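PDB 3EWN: ThiJ/PfpI family protein from Pseudomonas syringae pv. tomato, which is of unknown function but belongs to the DJ-1/PfpI family, whose members share a fold related to class I glutamine amidotransferases. Local coordinates for residues E24-L29 and L85-A90; A117-S122 and N168-A173; Y55-S60 and A76-C81; C44-L49 and L179-S184. All coordinates share one frame; numbering follows the deposited sequence.

Overall arrangement
From the N terminus, strand 25-29 is laid down first, and interaction 1 closes a loop when strand 87-90 comes to lie beside it. Interaction 3, between 55-60 and 76-81, falls wholly within that loop and adds the outermost strand on the far side of strand 53-58. Interaction 2 follows in series, setting strand 169-172 beside strand 119-123, which itself neighbours strand 87-90. Interaction 4 spans the longest loop, from 44-49 to 179-184; it encloses interactions 2 and 3 and crosses interaction 1. Three contacts therefore build one central sheet, while interaction 4 joins two helices over it, with Phe-181 touching Phe-89 and Thr-121.

Interaction 1 (E24-L29 and L85-A90); sequences EQIAML and LTVLFA
Ala-27 and Leu-85 press together on one face of the parallel strands 25-29 and 87-90, neighbours in the central sheet of this alpha/beta DJ-1/PfpI fold. Ala-27 CB lies 3.4 Å from Leu-85 CD1, tighter than usual for two carbons, and Cys-81 also packs on Ala-27. Backbone bonds alternate along the buried part: Ala-27 N donates to Val-87 O, Phe-89 N to Ala-27 O and Leu-29 N to Phe-89 O. On the other face, Ile-26 runs alongside Val-87, its CG1 and CG2 both at Val-87 CB, next to Met-28 and Phe-89; helix 36-46 packs against this last pair.

The N-terminal end is more open, with Gln-25 and Thr-86 partly exposed. Here Gln-25 O takes two donors, Thr-86 N at 2.7 Å and Val-87 N at 3.1 Å, while Gln-25 N gives a nearly straight bond of 2.9 Å to Thr-86 OG1, so the Thr-86 side chain extends the pairing one residue ahead of strand 87-90. The polar ends turn elsewhere: Glu-24 forms a salt bridge with Arg-190, and Gln-25 OE1 bonds Tyr-55 OH.

At the buried end the selenomethionine Met-28 bends at chi3 (84°), bringing CE over one face of the Phe-89 ring, 4.1 Å from its centroid.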
loop_
_atom_site.group_PDB
_atom_site.type_symbol
_atom_site.label_atom_id
_atom_site.label_comp_id
_atom_site.label_asym_id
_atom_site.label_seq_id
_atom_site.Cartn_x
_atom_site.Cartn_y
_atom_site.Cartn_z
ATOM N N GLU A 24 21.058 2.228 5.891
ATOM C CA GLU A 24 20.569 3.030 4.778
ATOM C C GLU A 24 19.815 4.284 5.209
ATOM O O GLU A 24 19.109 4.291 6.218
ATOM C CB GLU A 24 19.653 2.193 3.872
ATOM C CG GLU A 24 20.326 0.985 3.232
ATOM C CD GLU A 24 20.183 -0.285 4.054
ATOM O OE1 GLU A 24 19.775 -0.212 5.233
ATOM O OE2 GLU A 24 20.487 -1.368 3.512
ATOM N N GLN A 25 19.980 5.344 4.425
ATOM C CA GLN A 25 19.303 6.616 4.656
ATOM C C GLN A 25 18.365 6.719 3.463
ATOM O O GLN A 25 18.815 6.892 2.335
ATOM C CB GLN A 25 20.302 7.772 4.630
ATOM C CG GLN A 25 21.382 7.678 5.694
ATOM C CD GLN A 25 20.814 7.683 7.095
ATOM O OE1 GLN A 25 19.998 8.537 7.442
ATOM N NE2 GLN A 25 21.247 6.728 7.916
ATOM N N ILE A 26 17.066 6.624 3.721
ATOM C CA ILE A 26 16.071 6.635 2.658
ATOM C C ILE A 26 15.103 7.804 2.763
ATOM O O ILE A 26 14.377 7.928 3.751
ATOM C CB ILE A 26 15.274 5.304 2.688
ATOM C CG1 ILE A 26 16.241 4.130 2.501
ATOM C CG2 ILE A 26 14.198 5.298 1.618
ATOM C CD1 ILE A 26 15.654 2.768 2.837
ATOM N N ALA A 27 15.093 8.659 1.744
ATOM C CA ALA A 27 14.194 9.809 1.736
ATOM C C ALA A 27 13.055 9.582 0.747
ATOM O O ALA A 27 13.287 9.345 -0.438
ATOM C CB ALA A 27 14.961 11.080 1.368
HETATM N N MSE A 28 11.824 9.667 1.245
HETATM C CA MSE A 28 10.642 9.473 0.415
HETATM C C MSE A 28 9.821 10.757 0.380
HETATM O O MSE A 28 9.287 11.196 1.395
HETATM C CB MSE A 28 9.810 8.316 0.974
HETATM C CG MSE A 28 10.623 7.024 1.155
HETATM SE SE MSE A 28 9.629 5.508 1.806
HETATM C CE MSE A 28 8.921 4.869 0.152
ATOM N N LEU A 29 9.738 11.360 -0.800
ATOM C CA LEU A 29 8.993 12.593 -0.980
ATOM C C LEU A 29 7.489 12.357 -0.898
ATOM O O LEU A 29 6.987 11.355 -1.400
ATOM C CB LEU A 29 9.324 13.207 -2.345
ATOM C CG LEU A 29 8.549 14.462 -2.755
ATOM C CD1 LEU A 29 9.046 15.661 -1.962
ATOM C CD2 LEU A 29 8.735 14.705 -4.252
ATOM N N LEU A 85 22.088 10.647 0.730
ATOM C CA LEU A 85 21.140 9.554 0.922
ATOM C C LEU A 85 21.510 8.266 0.203
ATOM O O LEU A 85 22.234 8.280 -0.791
ATOM C CB LEU A 85 19.764 9.993 0.420
ATOM C CG LEU A 85 19.170 11.259 1.039
ATOM C CD1 LEU A 85 18.079 11.814 0.128
ATOM C CD2 LEU A 85 18.625 10.943 2.421
ATOM N N THR A 86 21.000 7.149 0.717
ATOM C CA THR A 86 21.226 5.860 0.081
ATOM C C THR A 86 20.191 5.799 -1.035
ATOM O O THR A 86 20.479 5.367 -2.154
ATOM C CB THR A 86 20.963 4.697 1.052
ATOM O OG1 THR A 86 21.763 4.871 2.226
ATOM C CG2 THR A 86 21.304 3.366 0.394
ATOM N N VAL A 87 18.980 6.253 -0.719
ATOM C CA VAL A 87 17.888 6.254 -1.685
ATOM C C VAL A 87 17.034 7.517 -1.658
ATOM O O VAL A 87 16.649 7.996 -0.594
ATOM C CB VAL A 87 16.931 5.063 -1.455
ATOM C CG1 VAL A 87 15.803 5.102 -2.484
ATOM C CG2 VAL A 87 17.690 3.751 -1.542
ATOM N N LEU A 88 16.754 8.054 -2.842
ATOM C CA LEU A 88 15.884 9.221 -2.982
ATOM C C LEU A 88 14.699 8.625 -3.726
ATOM O O LEU A 88 14.887 7.932 -4.721
ATOM C CB LEU A 88 16.543 10.312 -3.831
ATOM C CG LEU A 88 15.672 11.545 -4.126
ATOM C CD1 LEU A 88 15.227 12.221 -2.823
ATOM C CD2 LEU A 88 16.454 12.519 -4.985
ATOM N N PHE A 89 13.484 8.884 -3.251
ATOM C CA PHE A 89 12.296 8.300 -3.871
ATOM C C PHE A 89 11.146 9.280 -4.039
ATOM O O PHE A 89 10.903 10.109 -3.168
ATOM C CB PHE A 89 11.816 7.121 -3.014
ATOM C CG PHE A 89 10.450 6.608 -3.384
ATOM C CD1 PHE A 89 10.303 5.590 -4.322
ATOM C CD2 PHE A 89 9.310 7.145 -2.796
ATOM C CE1 PHE A 89 9.037 5.112 -4.664
ATOM C CE2 PHE A 89 8.040 6.677 -3.132
ATOM C CZ PHE A 89 7.904 5.658 -4.068
ATOM N N ALA A 90 10.426 9.161 -5.155
ATOM C CA ALA A 90 9.270 10.018 -5.405
ATOM C C ALA A 90 8.068 9.199 -5.858
ATOM O O ALA A 90 8.172 8.392 -6.785
ATOM C CB ALA A 90 9.595 11.065 -6.460
#

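Interaction 2 (A117-S122 and N168-A173); sequences AKYITS and NRITGA
Asn-168 reaches across to Lys-118 just ahead of the paired strands: its ND2 donates to Lys-118 O at 3.0 Å. That oxygen lies in the amide plane of Asn-168, yet the nitrogen stands well above the carbonyl plane of Lys-118. Water 1 accepts weakly from the same ND2 and donates to Ala-117 O. The backbone O of Asn-168 then takes a nearly straight bond from Ile-120 N, starting the parallel register.

Arg-169 bends at chi2 (63°) and lies alongside Ile-120, whose CD1 sits over the centre of one guanidinium face, 3.3 Å from CZ. Its NH1 donates in plane to a lone pair of Asn-168 OD1, and NE bonds Leu-135 O. Ile-170 N donates to Ile-120 O; its side chain runs beside Thr-121 and Tyr-119 on the opposite face, which helix 177-189 covers with Phe-181 and Met-185.

Thr-171 sets CG2 3.3 Å from Ser-122 OG, while its own hydroxyl accepts from Thr-142 N. Gly-172 N closes the pairing with a 2.9 Å bond to Ser-122 O, and water 2 links Gly-172 O to Ser-122 OG.

Both amide ends of Asn-168 are thus engaged, which fixes its rotation, and the in-plane bond holds the guanidinium flat against an apolar methyl.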
loop_
_atom_site.group_PDB
_atom_site.type_symbol
_atom_site.label_atom_id
_atom_site.label_comp_id
_atom_site.label_asym_id
_atom_site.label_seq_id
_atom_site.Cartn_x
_atom_site.Cartn_y
_atom_site.Cartn_z
ATOM N N ALA A 117 22.682 11.056 -4.173
ATOM C CA ALA A 117 22.023 9.822 -3.755
ATOM C C ALA A 117 22.600 8.594 -4.450
ATOM O O ALA A 117 22.889 8.628 -5.646
ATOM C CB ALA A 117 20.516 9.918 -4.024
ATOM N N LYS A 118 22.765 7.507 -3.701
ATOM C CA LYS A 118 23.303 6.273 -4.270
ATOM C C LYS A 118 22.308 5.718 -5.288
ATOM O O LYS A 118 22.693 5.209 -6.345
ATOM C CB LYS A 118 23.556 5.247 -3.160
ATOM C CG LYS A 118 24.337 4.026 -3.619
ATOM C CD LYS A 118 24.646 3.081 -2.461
ATOM C CE LYS A 118 25.427 1.861 -2.944
ATOM N NZ LYS A 118 25.731 0.896 -1.848
ATOM N N TYR A 119 21.025 5.827 -4.963
ATOM C CA TYR A 119 19.962 5.361 -5.846
ATOM C C TYR A 119 18.917 6.454 -5.999
ATOM O O TYR A 119 18.532 7.090 -5.021
ATOM C CB TYR A 119 19.289 4.115 -5.273
ATOM C CG TYR A 119 20.193 2.911 -5.147
ATOM C CD1 TYR A 119 20.474 2.101 -6.250
ATOM C CD2 TYR A 119 20.768 2.578 -3.922
ATOM C CE1 TYR A 119 21.302 0.987 -6.130
ATOM C CE2 TYR A 119 21.595 1.467 -3.791
ATOM C CZ TYR A 119 21.857 0.679 -4.897
ATOM O OH TYR A 119 22.673 -0.421 -4.768
ATOM N N ILE A 120 18.475 6.665 -7.236
ATOM C CA ILE A 120 17.451 7.654 -7.560
ATOM C C ILE A 120 16.279 6.807 -8.037
ATOM O O ILE A 120 16.378 6.097 -9.040
ATOM C CB ILE A 120 17.941 8.598 -8.672
ATOM C CG1 ILE A 120 19.103 9.440 -8.133
ATOM C CG2 ILE A 120 16.797 9.476 -9.166
ATOM C CD1 ILE A 120 19.738 10.355 -9.160
ATOM N N THR A 121 15.168 6.880 -7.318
ATOM C CA THR A 121 14.027 6.038 -7.642
ATOM C C THR A 121 12.680 6.737 -7.616
ATOM O O THR A 121 12.540 7.840 -7.096
ATOM C CB THR A 121 13.954 4.866 -6.653
ATOM O OG1 THR A 121 13.628 5.374 -5.352
ATOM C CG2 THR A 121 15.300 4.145 -6.570
ATOM N N SER A 122 11.682 6.062 -8.172
ATOM C CA SER A 122 10.324 6.582 -8.201
ATOM C C SER A 122 9.390 5.463 -8.615
ATOM O O SER A 122 9.823 4.420 -9.109
ATOM C CB SER A 122 10.196 7.740 -9.199
ATOM O OG SER A 122 10.304 7.290 -10.544
ATOM N N ASN A 168 22.156 3.744 -11.676
ATOM C CA ASN A 168 21.582 3.915 -10.349
ATOM C C ASN A 168 20.178 4.520 -10.354
ATOM O O ASN A 168 19.716 5.039 -9.342
ATOM C CB ASN A 168 22.526 4.739 -9.471
ATOM C CG ASN A 168 22.492 6.208 -9.802
ATOM O OD1 ASN A 168 22.377 6.595 -10.965
ATOM N ND2 ASN A 168 22.605 7.042 -8.774
ATOM N N ARG A 169 19.509 4.447 -11.500
ATOM C CA ARG A 169 18.139 4.939 -11.633
ATOM C C ARG A 169 17.238 3.714 -11.691
ATOM O O ARG A 169 17.370 2.890 -12.593
ATOM C CB ARG A 169 17.958 5.738 -12.931
ATOM C CG ARG A 169 18.097 7.248 -12.796
ATOM C CD ARG A 169 19.493 7.666 -12.354
ATOM N NE ARG A 169 19.690 9.098 -12.562
ATOM C CZ ARG A 169 20.794 9.761 -12.232
ATOM N NH1 ARG A 169 21.810 9.122 -11.669
ATOM N NH2 ARG A 169 20.888 11.059 -12.482
ATOM N N ILE A 170 16.330 3.589 -10.729
ATOM C CA ILE A 170 15.410 2.458 -10.712
ATOM C C ILE A 170 13.995 3.003 -10.581
ATOM O O ILE A 170 13.666 3.686 -9.609
ATOM C CB ILE A 170 15.732 1.500 -9.545
ATOM C CG1 ILE A 170 17.192 1.044 -9.656
ATOM C CG2 ILE A 170 14.787 0.296 -9.589
ATOM C CD1 ILE A 170 17.670 0.133 -8.547
ATOM N N THR A 171 13.162 2.713 -11.575
ATOM C CA THR A 171 11.792 3.203 -11.573
ATOM C C THR A 171 10.761 2.092 -11.723
ATOM O O THR A 171 10.995 1.093 -12.404
ATOM C CB THR A 171 11.576 4.244 -12.706
ATOM O OG1 THR A 171 12.025 3.699 -13.956
ATOM C CG2 THR A 171 12.342 5.523 -12.412
ATOM N N GLY A 172 9.624 2.273 -11.059
ATOM C CA GLY A 172 8.551 1.301 -11.137
ATOM C C GLY A 172 7.401 1.897 -11.921
ATOM O O GLY A 172 7.253 3.117 -11.975
ATOM N N ALA A 173 6.583 1.048 -12.533
ATOM C CA ALA A 173 5.451 1.526 -13.313
ATOM C C ALA A 173 4.304 2.007 -12.428
ATOM O O ALA A 173 4.510 2.394 -11.280
ATOM C CB ALA A 173 4.970 0.436 -14.258
HETATM O O HOH W 1 23.208 10.143 -7.769
HETATM O O HOH W 2 8.279 5.778 -11.651
#

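Interaction 3 (Y55-S60 and A76-C81); sequences YIVAKS and ATFGTC
Phe-78 lays one ring face against the backbone of Ala-58 and Lys-59, which cover it from the same side. Lys-59 CA stands 3.8 Å from the ring centroid and 24° off the normal, a CH-pi contact displaced toward the rim at CE2. The Lys-59 side chain crosses the ring obliquely: CG, anti to the backbone N (chi1 -162°), touches CE2, and the extended chain continues to a salt bridge with Asp-103. Val-57 approaches differently, with CG1 at the ring edge, 3.7 Å from Phe-78 CD1. Phe-109 of helix 104-114 stacks with Phe-78.

The two methyls of Val-57 divide the work. While CG1 meets the ring, CG2 turns to Cys-81 SG at 3.7 Å and to the methyl of Ala-76. Cys-81 is carried back to Val-57 by the turn through Phe-78 to Thr-80. That turn is pinned at Thr-77, whose OG1 accepts from Thr-80 N in an ST motif and whose backbone N donates to Thr-80 OG1 at 2.9 Å.

Backbone pairing is short. Ala-76 N donates to Ile-56 O at 3.1 Å from above the carbonyl plane, and Ala-58 N to Ala-76 O at 3.0 Å; Phe-78 N to Ala-58 O is weak. What results is a short, weakly bonded parallel strand, outermost within the chain on this side of the central sheet of the alpha/beta fold, tied to helix 104-114 by an aromatic side chain.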
loop_
_atom_site.group_PDB
_atom_site.type_symbol
_atom_site.label_atom_id
_atom_site.label_comp_id
_atom_site.label_asym_id
_atom_site.label_seq_id
_atom_site.Cartn_x
_atom_site.Cartn_y
_atom_site.Cartn_z
ATOM N N TYR A 55 12.970 8.731 5.879
ATOM C CA TYR A 55 12.517 10.102 6.070
ATOM C C TYR A 55 11.352 10.389 5.126
ATOM O O TYR A 55 11.464 10.176 3.919
ATOM C CB TYR A 55 13.660 11.074 5.773
ATOM C CG TYR A 55 14.910 10.807 6.579
ATOM C CD1 TYR A 55 15.058 11.321 7.864
ATOM C CD2 TYR A 55 15.932 10.010 6.065
ATOM C CE1 TYR A 55 16.198 11.047 8.626
ATOM C CE2 TYR A 55 17.076 9.728 6.819
ATOM C CZ TYR A 55 17.200 10.250 8.097
ATOM O OH TYR A 55 18.320 9.973 8.848
ATOM N N ILE A 56 10.232 10.846 5.681
ATOM C CA ILE A 56 9.059 11.195 4.882
ATOM C C ILE A 56 9.213 12.701 4.692
ATOM O O ILE A 56 8.883 13.487 5.577
ATOM C CB ILE A 56 7.760 10.860 5.640
ATOM C CG1 ILE A 56 7.787 9.390 6.074
ATOM C CG2 ILE A 56 6.547 11.114 4.756
ATOM C CD1 ILE A 56 7.969 8.394 4.920
ATOM N N VAL A 57 9.732 13.088 3.527
ATOM C CA VAL A 57 10.032 14.482 3.223
ATOM C C VAL A 57 8.990 15.269 2.446
ATOM O O VAL A 57 8.462 14.798 1.440
ATOM C CB VAL A 57 11.355 14.571 2.440
ATOM C CG1 VAL A 57 11.814 16.014 2.345
ATOM C CG2 VAL A 57 12.408 13.710 3.108
ATOM N N ALA A 58 8.730 16.489 2.906
ATOM C CA ALA A 58 7.770 17.373 2.253
ATOM C C ALA A 58 8.233 18.821 2.361
ATOM O O ALA A 58 9.186 19.123 3.080
ATOM C CB ALA A 58 6.397 17.217 2.893
ATOM N N LYS A 59 7.554 19.712 1.646
ATOM C CA LYS A 59 7.894 21.135 1.660
ATOM C C LYS A 59 7.819 21.678 3.088
ATOM O O LYS A 59 8.575 22.575 3.467
ATOM C CB LYS A 59 6.939 21.902 0.739
ATOM C CG LYS A 59 7.414 23.290 0.328
ATOM C CD LYS A 59 6.562 23.838 -0.813
ATOM C CE LYS A 59 7.087 25.180 -1.299
ATOM N NZ LYS A 59 6.328 25.694 -2.473
ATOM N N SER A 60 6.898 21.133 3.876
ATOM C CA SER A 60 6.737 21.533 5.269
ATOM C C SER A 60 6.280 20.310 6.054
ATOM O O SER A 60 6.044 19.250 5.472
ATOM C CB SER A 60 5.706 22.653 5.397
ATOM O OG SER A 60 6.112 23.805 4.678
ATOM N N ALA A 76 10.232 15.154 7.845
ATOM C CA ALA A 76 11.355 15.990 7.448
ATOM C C ALA A 76 10.926 16.960 6.360
ATOM O O ALA A 76 9.951 16.717 5.649
ATOM C CB ALA A 76 12.506 15.119 6.944
ATOM N N THR A 77 11.652 18.067 6.247
ATOM C CA THR A 77 11.386 19.073 5.227
ATOM C C THR A 77 12.599 19.066 4.310
ATOM O O THR A 77 13.581 18.382 4.594
ATOM C CB THR A 77 11.241 20.479 5.835
ATOM O OG1 THR A 77 12.475 20.862 6.456
ATOM C CG2 THR A 77 10.130 20.494 6.878
ATOM N N PHE A 78 12.536 19.817 3.218
ATOM C CA PHE A 78 13.656 19.870 2.289
ATOM C C PHE A 78 14.903 20.371 3.009
ATOM O O PHE A 78 16.026 20.131 2.564
ATOM C CB PHE A 78 13.339 20.796 1.110
ATOM C CG PHE A 78 12.103 20.411 0.349
ATOM C CD1 PHE A 78 11.720 19.078 0.245
ATOM C CD2 PHE A 78 11.333 21.382 -0.283
ATOM C CE1 PHE A 78 10.588 18.716 -0.483
ATOM C CE2 PHE A 78 10.199 21.031 -1.014
ATOM C CZ PHE A 78 9.825 19.696 -1.112
ATOM N N GLY A 79 14.696 21.063 4.125
ATOM C CA GLY A 79 15.809 21.588 4.894
ATOM C C GLY A 79 16.385 20.627 5.918
ATOM O O GLY A 79 17.591 20.639 6.163
ATOM N N THR A 80 15.545 19.793 6.526
ATOM C CA THR A 80 16.033 18.854 7.532
ATOM C C THR A 80 16.365 17.466 6.988
ATOM O O THR A 80 16.884 16.616 7.712
ATOM C CB THR A 80 15.032 18.713 8.703
ATOM O OG1 THR A 80 13.780 18.213 8.218
ATOM C CG2 THR A 80 14.812 20.069 9.376
ATOM N N CYS A 81 16.066 17.226 5.717
ATOM C CA CYS A 81 16.380 15.933 5.118
ATOM C C CYS A 81 17.896 15.835 4.950
ATOM O O CYS A 81 18.533 16.789 4.509
ATOM C CB CYS A 81 15.710 15.805 3.749
ATOM S SG CYS A 81 16.070 14.259 2.881
#

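Interaction 4 (C44-L49 and L179-S184); sequences CMFGSL and LDFGLS
Met-45, a selenomethionine, lies over the backbone of Gly-182 and Leu-183, where helix 36-46 packs against helix 177-189 on one side of the central sheet in this alpha/beta fold. The two helices come close at this point: the CA atoms of Met-45 and Gly-182 are 5.2 Å apart. With no side chain on Gly-182, Met-45 CB can settle 3.5 Å from Gly-182 C, and CG comes equally near Leu-183 N.

Beyond CG the chain bends at chi2 (-57°) and runs between two leucines one helical turn apart. SE meets Leu-183 CD1 at 4.0 Å, the two side chains crossing at a slant, whereas CE touches Leu-179 CD2 with the side chains at about a right angle. Leu-179 also packs on Leu-179 of the second subunit, and Leu-183 on Pro-209 of that subunit, so this apolar layer reaches the contact between the subunits. Asp-180 faces away from Met-45, in a salt bridge with Arg-162 and a hydrogen bond to Asp-207 N of the second subunit.

On the sheet side Phe-46 packs on Ile-26 and Met-28, and its CZ meets Phe-181 CE2 at 4.0 Å. A type I turn runs from Phe-46 to Leu-49. Met-45 O is gripped twice there, by Ser-48 N at 3.0 Å and by Ser-48 OG, which donates in the carbonyl plane at 2.7 Å.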
loop_
_atom_site.group_PDB
_atom_site.type_symbol
_atom_site.label_atom_id
_atom_site.label_comp_id
_atom_site.label_asym_id
_atom_site.label_seq_id
_atom_site.Cartn_x
_atom_site.Cartn_y
_atom_site.Cartn_z
ATOM N N CYS A 44 6.408 -0.286 2.510
ATOM C CA CYS A 44 6.221 -1.616 3.076
ATOM C C CYS A 44 7.523 -2.408 2.975
ATOM O O CYS A 44 7.943 -3.071 3.926
ATOM C CB CYS A 44 5.115 -2.345 2.315
ATOM S SG CYS A 44 4.913 -4.086 2.745
HETATM N N MSE A 45 8.166 -2.329 1.815
HETATM C CA MSE A 45 9.416 -3.043 1.601
HETATM C C MSE A 45 10.615 -2.365 2.253
HETATM O O MSE A 45 11.414 -3.032 2.901
HETATM C CB MSE A 45 9.675 -3.230 0.103
HETATM C CG MSE A 45 8.626 -4.104 -0.593
HETATM SE SE MSE A 45 8.428 -5.862 0.165
HETATM C CE MSE A 45 6.844 -6.406 -0.727
ATOM N N PHE A 46 10.754 -1.054 2.082
ATOM C CA PHE A 46 11.878 -0.347 2.693
ATOM C C PHE A 46 11.795 -0.443 4.211
ATOM O O PHE A 46 12.816 -0.496 4.907
ATOM C CB PHE A 46 11.884 1.133 2.299
ATOM C CG PHE A 46 12.303 1.392 0.882
ATOM C CD1 PHE A 46 13.434 0.780 0.355
ATOM C CD2 PHE A 46 11.593 2.284 0.087
ATOM C CE1 PHE A 46 13.854 1.056 -0.943
ATOM C CE2 PHE A 46 12.007 2.567 -1.215
ATOM C CZ PHE A 46 13.142 1.950 -1.728
ATOM N N GLY A 47 10.568 -0.463 4.717
ATOM C CA GLY A 47 10.357 -0.541 6.151
ATOM C C GLY A 47 10.825 -1.850 6.757
ATOM O O GLY A 47 10.987 -1.945 7.972
ATOM N N SER A 48 11.051 -2.858 5.918
ATOM C CA SER A 48 11.502 -4.161 6.399
ATOM C C SER A 48 13.000 -4.184 6.695
ATOM O O SER A 48 13.494 -5.114 7.323
ATOM C CB SER A 48 11.193 -5.248 5.369
ATOM O OG SER A 48 12.135 -5.213 4.309
ATOM N N LEU A 49 13.714 -3.161 6.239
ATOM C CA LEU A 49 15.158 -3.070 6.431
ATOM C C LEU A 49 15.561 -2.684 7.858
ATOM O O LEU A 49 15.354 -1.548 8.278
ATOM C CB LEU A 49 15.728 -2.049 5.436
ATOM C CG LEU A 49 15.500 -2.365 3.953
ATOM C CD1 LEU A 49 15.822 -1.144 3.104
ATOM C CD2 LEU A 49 16.370 -3.551 3.546
ATOM N N LEU A 179 5.354 -2.376 -5.289
ATOM C CA LEU A 179 5.696 -3.548 -4.489
ATOM C C LEU A 179 6.829 -4.348 -5.123
ATOM O O LEU A 179 7.740 -4.805 -4.431
ATOM C CB LEU A 179 4.474 -4.445 -4.319
ATOM C CG LEU A 179 3.402 -3.933 -3.364
ATOM C CD1 LEU A 179 2.152 -4.795 -3.487
ATOM C CD2 LEU A 179 3.944 -3.956 -1.936
ATOM N N ASP A 180 6.772 -4.523 -6.440
ATOM C CA ASP A 180 7.817 -5.269 -7.131
ATOM C C ASP A 180 9.108 -4.464 -7.123
ATOM O O ASP A 180 10.203 -5.007 -6.971
ATOM C CB ASP A 180 7.365 -5.604 -8.555
ATOM C CG ASP A 180 6.184 -6.560 -8.564
ATOM O OD1 ASP A 180 6.141 -7.425 -7.669
ATOM O OD2 ASP A 180 5.311 -6.455 -9.449
ATOM N N PHE A 181 8.965 -3.157 -7.280
ATOM C CA PHE A 181 10.100 -2.254 -7.241
ATOM C C PHE A 181 10.739 -2.367 -5.851
ATOM O O PHE A 181 11.958 -2.503 -5.718
ATOM C CB PHE A 181 9.604 -0.826 -7.477
ATOM C CG PHE A 181 10.492 0.233 -6.893
ATOM C CD1 PHE A 181 11.676 0.592 -7.520
ATOM C CD2 PHE A 181 10.148 0.854 -5.701
ATOM C CE1 PHE A 181 12.511 1.562 -6.964
ATOM C CE2 PHE A 181 10.972 1.822 -5.136
ATOM C CZ PHE A 181 12.156 2.177 -5.769
ATOM N N GLY A 182 9.899 -2.321 -4.822
ATOM C CA GLY A 182 10.380 -2.399 -3.451
ATOM C C GLY A 182 11.093 -3.690 -3.093
ATOM O O GLY A 182 12.171 -3.668 -2.500
ATOM N N LEU A 183 10.497 -4.822 -3.445
ATOM C CA LEU A 183 11.106 -6.109 -3.134
ATOM C C LEU A 183 12.467 -6.234 -3.819
ATOM O O LEU A 183 13.421 -6.767 -3.251
ATOM C CB LEU A 183 10.184 -7.249 -3.574
ATOM C CG LEU A 183 10.546 -8.664 -3.112
ATOM C CD1 LEU A 183 10.584 -8.724 -1.578
ATOM C CD2 LEU A 183 9.517 -9.645 -3.657
ATOM N N SER A 184 12.556 -5.741 -5.047
ATOM C CA SER A 184 13.818 -5.783 -5.765
ATOM C C SER A 184 14.834 -4.884 -5.066
ATOM O O SER A 184 16.016 -5.218 -4.988
ATOM C CB SER A 184 13.623 -5.335 -7.213
ATOM O OG SER A 184 12.909 -6.315 -7.945
#